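Local coordinates for protein alanine racemase (Enterococcus faecalis, PDB 3E6E) that belongs to the alanine racemase family of two-chain enzymes, with a TIM-barrel N-terminal domain and a second, C-terminal domain, and holds DCS between its subunits, at residues 221-226 / 241-246; 16-21 / 52-57. The protein carries 1 engineered substitution. One frame throughout, in Å; residues are numbered along the deposited sequence.

How the contacts relate
Contact 1 and contact 2 lie side by side, their centres 10 Å apart, where the barrel domain meets the chain leading out of it. Contact 1 joins the end of the last barrel strand to the chain beyond it and bears directly on DCS through Arg222, Gly224 and Val225. Contact 2, helix on helix, is further from the ligand: the side chain of Ile18 is about 12 Å from it. Segments 16-21 and 241-246 bring the two together. Tyr241 OH makes a probable hydrogen bond of 2.9 Å with Asn21 O, and the methylenes of Lys244 pack on the same helix, Lys244 CD coming 3.3 Å from Ala17 CB. Both segments of contact 2 come earlier in the chain than those of contact 1.

Contact 1 (221-226 / 241-246); sequences IRYGVA and YALKPA. With DCS (D-[3-hydroxy-2-methyl-5-phosphonooxymethyl-pyridin-4-ylmethyl]-N,O-cycloserylamide), chain D.
N1 of DCS is gripped by two nitrogens of Arg222. NE reaches it at 3.0 Å with an N-H...N angle of 137°, and the NH2 bond to the same atom is weaker. Bends at chi2 and chi3 bring the guanidinium edge against the ring, with N1 near the guanidinium plane. NH1 is hydrogen-bonded to Thr168 O and His203 ND1, which fixes the group's rotation. Just beyond the strand, two backbone amides receive the phosphate. Val225 N meets DCS O2P at 3.0 Å in a nearly straight bond (164°), while Gly224 N makes a weak one to DCS O1P. Ser207 OG, bound to Ala226 N, ties this turn to helix 207-212.

On the side of 241-246, the Tyr223 and Tyr241 rings approach from opposite directions, each hydroxyl at the edge of the other ring. Their OH atoms are modelled 2.3 Å apart; either could be the donor, but so short a length is doubtful. Beside them Leu243 CD2 lies against Ala226, 3.8 Å from Ala226 CB and 3.4 Å from Ala226 O. Thus the strand end and the turn after it are packed by the later loop on one flank and bind the ligand on another. Two N-H groups directed at N1 of DCS are consistent with that nitrogen acting as an acceptor and being probably unprotonated.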
loop_
_atom_site.group_PDB
_atom_site.type_symbol
_atom_site.label_atom_id
_atom_site.label_comp_id
_atom_site.label_asym_id
_atom_site.label_seq_id
_atom_site.Cartn_x
_atom_site.Cartn_y
_atom_site.Cartn_z
ATOM N N ILE A 221 -27.110 -10.869 1.615
ATOM C CA ILE A 221 -26.314 -9.989 0.774
ATOM C C ILE A 221 -24.931 -9.853 1.361
ATOM O O ILE A 221 -24.748 -9.952 2.579
ATOM C CB ILE A 221 -26.933 -8.583 0.646
ATOM C CG1 ILE A 221 -26.712 -7.797 1.937
ATOM C CG2 ILE A 221 -28.432 -8.693 0.325
ATOM C CD1 ILE A 221 -27.182 -6.376 1.836
ATOM N N ARG A 222 -23.956 -9.651 0.482
ATOM C CA ARG A 222 -22.567 -9.483 0.887
ATOM C C ARG A 222 -22.202 -7.990 0.918
ATOM O O ARG A 222 -21.558 -7.479 0.015
ATOM C CB ARG A 222 -21.660 -10.231 -0.086
ATOM C CG ARG A 222 -21.586 -11.741 0.143
ATOM C CD ARG A 222 -21.998 -12.485 -1.098
ATOM N NE ARG A 222 -21.497 -11.813 -2.290
ATOM C CZ ARG A 222 -21.829 -12.155 -3.530
ATOM N NH1 ARG A 222 -22.658 -13.172 -3.740
ATOM N NH2 ARG A 222 -21.358 -11.465 -4.566
ATOM N N TYR A 223 -22.615 -7.308 1.980
ATOM C CA TYR A 223 -22.378 -5.874 2.132
ATOM C C TYR A 223 -20.911 -5.476 2.367
ATOM O O TYR A 223 -20.324 -5.818 3.401
ATOM C CB TYR A 223 -23.230 -5.341 3.284
ATOM C CG TYR A 223 -23.840 -3.978 3.028
ATOM C CD1 TYR A 223 -24.117 -3.116 4.082
ATOM C CD2 TYR A 223 -24.170 -3.563 1.735
ATOM C CE1 TYR A 223 -24.703 -1.881 3.862
ATOM C CE2 TYR A 223 -24.762 -2.326 1.509
ATOM C CZ TYR A 223 -25.025 -1.492 2.580
ATOM O OH TYR A 223 -25.621 -0.263 2.378
ATOM N N GLY A 224 -20.337 -4.730 1.424
ATOM C CA GLY A 224 -18.960 -4.304 1.564
ATOM C C GLY A 224 -18.719 -2.820 1.821
ATOM O O GLY A 224 -18.911 -2.325 2.932
ATOM N N VAL A 225 -18.292 -2.117 0.771
ATOM C CA VAL A 225 -17.970 -0.691 0.824
ATOM C C VAL A 225 -18.957 0.233 1.501
ATOM O O VAL A 225 -18.554 1.213 2.140
ATOM C CB VAL A 225 -17.721 -0.126 -0.576
ATOM C CG1 VAL A 225 -16.491 -0.729 -1.132
ATOM C CG2 VAL A 225 -18.905 -0.391 -1.457
ATOM N N ALA A 226 -20.241 -0.052 1.355
ATOM C CA ALA A 226 -21.224 0.807 1.966
ATOM C C ALA A 226 -21.162 0.748 3.486
ATOM O O ALA A 226 -21.488 1.726 4.153
ATOM C CB ALA A 226 -22.603 0.448 1.482
ATOM N N TYR A 241 -29.825 5.536 1.197
ATOM C CA TYR A 241 -29.859 5.992 2.581
ATOM C C TYR A 241 -28.512 6.631 2.923
ATOM O O TYR A 241 -27.495 6.346 2.284
ATOM C CB TYR A 241 -30.188 4.829 3.527
ATOM C CG TYR A 241 -29.085 3.810 3.731
ATOM C CD1 TYR A 241 -28.106 4.000 4.703
ATOM C CD2 TYR A 241 -29.024 2.651 2.954
ATOM C CE1 TYR A 241 -27.094 3.060 4.895
ATOM C CE2 TYR A 241 -28.017 1.710 3.140
ATOM C CZ TYR A 241 -27.059 1.919 4.110
ATOM O OH TYR A 241 -26.062 1.001 4.304
ATOM N N ALA A 242 -28.521 7.506 3.924
ATOM C CA ALA A 242 -27.333 8.231 4.361
ATOM C C ALA A 242 -26.190 7.346 4.800
ATOM O O ALA A 242 -26.269 6.705 5.844
ATOM C CB ALA A 242 -27.695 9.157 5.488
ATOM N N LEU A 243 -25.128 7.316 4.001
ATOM C CA LEU A 243 -23.944 6.529 4.327
ATOM C C LEU A 243 -23.050 7.465 5.128
ATOM O O LEU A 243 -22.929 8.637 4.788
ATOM C CB LEU A 243 -23.220 6.078 3.053
ATOM C CG LEU A 243 -23.909 5.023 2.178
ATOM C CD1 LEU A 243 -23.125 4.833 0.880
ATOM C CD2 LEU A 243 -24.018 3.706 2.958
ATOM N N LYS A 244 -22.440 6.960 6.196
ATOM C CA LYS A 244 -21.578 7.788 7.032
ATOM C C LYS A 244 -20.140 7.299 6.966
ATOM O O LYS A 244 -19.808 6.224 7.473
ATOM C CB LYS A 244 -22.067 7.767 8.480
ATOM C CG LYS A 244 -21.103 8.419 9.473
ATOM C CD LYS A 244 -21.509 8.136 10.925
ATOM C CE LYS A 244 -22.785 8.861 11.324
ATOM N NZ LYS A 244 -22.543 10.321 11.517
ATOM N N PRO A 245 -19.262 8.085 6.334
ATOM C CA PRO A 245 -17.853 7.712 6.211
ATOM C C PRO A 245 -17.259 7.303 7.555
ATOM O O PRO A 245 -17.436 7.989 8.560
ATOM C CB PRO A 245 -17.223 8.978 5.646
ATOM C CG PRO A 245 -18.325 9.523 4.775
ATOM C CD PRO A 245 -19.516 9.386 5.690
ATOM N N ALA A 246 -16.560 6.175 7.567
ATOM C CA ALA A 246 -15.952 5.676 8.792
ATOM C C ALA A 246 -14.454 5.953 8.854
ATOM O O ALA A 246 -13.864 5.941 9.928
ATOM C CB ALA A 246 -16.196 4.180 8.911
HETATM N N1 DCS D . -18.991 -10.384 -3.010
HETATM C C2 DCS D . -17.840 -10.786 -3.764
HETATM C C2A DCS D . -17.776 -12.148 -4.429
HETATM C C3 DCS D . -16.785 -9.874 -3.867
HETATM O O3 DCS D . -15.662 -10.175 -4.556
HETATM C C4 DCS D . -16.907 -8.582 -3.208
HETATM C C4A DCS D . -15.774 -7.581 -3.318
HETATM C C5 DCS D . -18.130 -8.272 -2.464
HETATM C C6 DCS D . -19.129 -9.177 -2.384
HETATM C C5A DCS D . -18.354 -6.959 -1.755
HETATM O O4P DCS D . -18.452 -5.923 -2.735
HETATM P P DCS D . -18.690 -4.379 -2.424
HETATM O O1P DCS D . -19.974 -4.285 -1.756
HETATM O O2P DCS D . -17.596 -3.893 -1.590
HETATM O O3P DCS D . -18.726 -3.676 -3.702
HETATM N N DCS D . -15.493 -7.262 -4.775
HETATM C CA DCS D . -14.483 -6.356 -5.132
HETATM C C DCS D . -13.206 -6.707 -5.662
HETATM O O DCS D . -12.748 -7.975 -5.874
HETATM N ND DCS D . -12.543 -5.605 -5.916
HETATM O OG DCS D . -13.332 -4.528 -5.568
HETATM C CB DCS D . -14.507 -4.991 -5.091
#

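Contact 2 (16-21 / 52-57); sequences QAITEN and AKAAKK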
loop_
_atom_site.group_PDB
_atom_site.type_symbol
_atom_site.label_atom_id
_atom_site.label_comp_id
_atom_site.label_asym_id
_atom_site.label_seq_id
_atom_site.Cartn_x
_atom_site.Cartn_y
_atom_site.Cartn_z
ATOM N N GLN A 16 -18.495 3.203 15.300
ATOM C CA GLN A 16 -19.916 3.495 15.490
ATOM C C GLN A 16 -20.581 3.664 14.129
ATOM O O GLN A 16 -21.695 3.192 13.905
ATOM C CB GLN A 16 -20.104 4.793 16.292
ATOM C CG GLN A 16 -19.406 4.838 17.661
ATOM C CD GLN A 16 -19.200 6.273 18.197
ATOM O OE1 GLN A 16 -20.156 7.047 18.359
ATOM N NE2 GLN A 16 -17.940 6.623 18.471
ATOM N N ALA A 17 -19.888 4.349 13.222
ATOM C CA ALA A 17 -20.406 4.595 11.880
ATOM C C ALA A 17 -20.617 3.307 11.070
ATOM O O ALA A 17 -21.631 3.176 10.373
ATOM C CB ALA A 17 -19.474 5.544 11.132
ATOM N N ILE A 18 -19.669 2.370 11.153
ATOM C CA ILE A 18 -19.786 1.091 10.438
ATOM C C ILE A 18 -21.062 0.371 10.941
ATOM O O ILE A 18 -21.863 -0.145 10.152
ATOM C CB ILE A 18 -18.530 0.199 10.679
ATOM C CG1 ILE A 18 -17.282 0.903 10.158
ATOM C CG2 ILE A 18 -18.666 -1.138 9.964
ATOM C CD1 ILE A 18 -16.042 0.111 10.374
ATOM N N THR A 19 -21.246 0.369 12.259
ATOM C CA THR A 19 -22.415 -0.233 12.893
ATOM C C THR A 19 -23.689 0.384 12.309
ATOM O O THR A 19 -24.630 -0.309 11.919
ATOM C CB THR A 19 -22.451 0.055 14.433
ATOM O OG1 THR A 19 -21.308 -0.517 15.081
ATOM C CG2 THR A 19 -23.722 -0.517 15.046
ATOM N N GLU A 20 -23.712 1.710 12.273
ATOM C CA GLU A 20 -24.863 2.451 11.783
ATOM C C GLU A 20 -25.125 2.212 10.306
ATOM O O GLU A 20 -26.277 2.146 9.878
ATOM C CB GLU A 20 -24.660 3.941 12.083
ATOM C CG GLU A 20 -25.640 4.882 11.413
ATOM C CD GLU A 20 -25.347 6.341 11.746
ATOM O OE1 GLU A 20 -25.870 7.227 11.019
ATOM O OE2 GLU A 20 -24.601 6.594 12.734
ATOM N N ASN A 21 -24.067 2.082 9.518
ATOM C CA ASN A 21 -24.258 1.838 8.094
ATOM C C ASN A 21 -24.875 0.440 7.956
ATOM O O ASN A 21 -25.752 0.200 7.112
ATOM C CB ASN A 21 -22.919 1.908 7.349
ATOM C CG ASN A 21 -22.302 3.299 7.367
ATOM O OD1 ASN A 21 -21.123 3.467 7.052
ATOM N ND2 ASN A 21 -23.094 4.303 7.725
ATOM N N ALA A 52 -15.352 -6.007 11.501
ATOM C CA ALA A 52 -16.242 -7.144 11.664
ATOM C C ALA A 52 -17.112 -7.006 12.920
ATOM O O ALA A 52 -18.339 -7.047 12.858
ATOM C CB ALA A 52 -15.415 -8.421 11.738
ATOM N N LYS A 53 -16.459 -6.839 14.058
ATOM C CA LYS A 53 -17.156 -6.697 15.327
ATOM C C LYS A 53 -18.168 -5.561 15.274
ATOM O O LYS A 53 -19.258 -5.655 15.863
ATOM C CB LYS A 53 -16.139 -6.441 16.439
ATOM C CG LYS A 53 -16.720 -6.329 17.836
ATOM C CD LYS A 53 -15.619 -6.544 18.873
ATOM C CE LYS A 53 -16.091 -6.208 20.283
ATOM N NZ LYS A 53 -16.438 -4.762 20.423
ATOM N N ALA A 54 -17.810 -4.491 14.568
ATOM C CA ALA A 54 -18.700 -3.339 14.442
ATOM C C ALA A 54 -19.902 -3.708 13.596
ATOM O O ALA A 54 -21.004 -3.226 13.829
ATOM C CB ALA A 54 -17.966 -2.166 13.812
ATOM N N ALA A 55 -19.669 -4.557 12.603
ATOM C CA ALA A 55 -20.727 -5.017 11.715
ATOM C C ALA A 55 -21.593 -6.024 12.453
ATOM O O ALA A 55 -22.774 -6.146 12.181
ATOM C CB ALA A 55 -20.118 -5.659 10.467
ATOM N N LYS A 56 -21.006 -6.743 13.399
ATOM C CA LYS A 56 -21.776 -7.724 14.147
ATOM C C LYS A 56 -22.823 -7.014 15.013
ATOM O O LYS A 56 -24.024 -7.262 14.881
ATOM C CB LYS A 56 -20.854 -8.591 15.010
ATOM C CG LYS A 56 -21.533 -9.845 15.561
ATOM C CD LYS A 56 -20.576 -10.697 16.391
ATOM C CE LYS A 56 -20.043 -9.933 17.610
ATOM N NZ LYS A 56 -18.921 -10.657 18.294
ATOM N N LYS A 57 -22.373 -6.118 15.886
ATOM C CA LYS A 57 -23.296 -5.385 16.744
ATOM C C LYS A 57 -24.236 -4.545 15.909
ATOM O O LYS A 57 -25.197 -3.980 16.423
ATOM C CB LYS A 57 -22.530 -4.506 17.738
ATOM C CG LYS A 57 -21.294 -3.815 17.175
ATOM C CD LYS A 57 -20.408 -3.270 18.296
ATOM C CE LYS A 57 -19.829 -4.402 19.143
ATOM N NZ LYS A 57 -19.038 -3.899 20.304
#
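Ile18 is the first residue of 16-21 to meet the other helix, and it does so with its branch point. Its CB and CG2 each lie 4.0 Å from Ala54 CB, so the methyl of the alanine rests beside the base of the isoleucine and not against its far end. CG2 is turned anti to the backbone N, and it also comes within 4.4 Å of Ala55 N, a looser approach to the backbone of the next residue. The same side chain touches Ala246, so Ile18 lies between helix 48-56 and the loop that leads into strand 249-259.

The axes of the two short segments come within 7.8 Å and cross at -45°, a close approach consistent with the small residue, Ala54, that 52-57 turns toward helix 15-28. In the TIM-barrel domain, helix 15-28 precedes strand 34-38. Helix 48-56 belongs to the beta-alpha-beta crossover from that strand to its parallel neighbour, strand 62-65. The contact therefore packs the helix leading into the barrel against the helix of this crossover.

Thr19 supplies the polar part. Its CA is 5.1 Å from the CA of Ala54. With OG1 anti to the carbonyl carbon (chi1 -62°), the hydroxyl reaches across and donates to Ala54 O at 3.0 Å. The C=O...OG1 angle is 122°, and the donor sits moderately tilted from the carbonyl plane. The same oxygen has a CA-H...O contact with Thr19 CA at 3.4 Å, so it meets both the backbone and the side chain of one residue. At the border, Lys57 CG lies 3.9 Å from Thr19 OG1 before the lysine chain leads off. Beyond Thr19, Glu20 sets off from the backbone away from 52-57, and its OE1 forms a salt bridge with Lys24 NZ of its own helix.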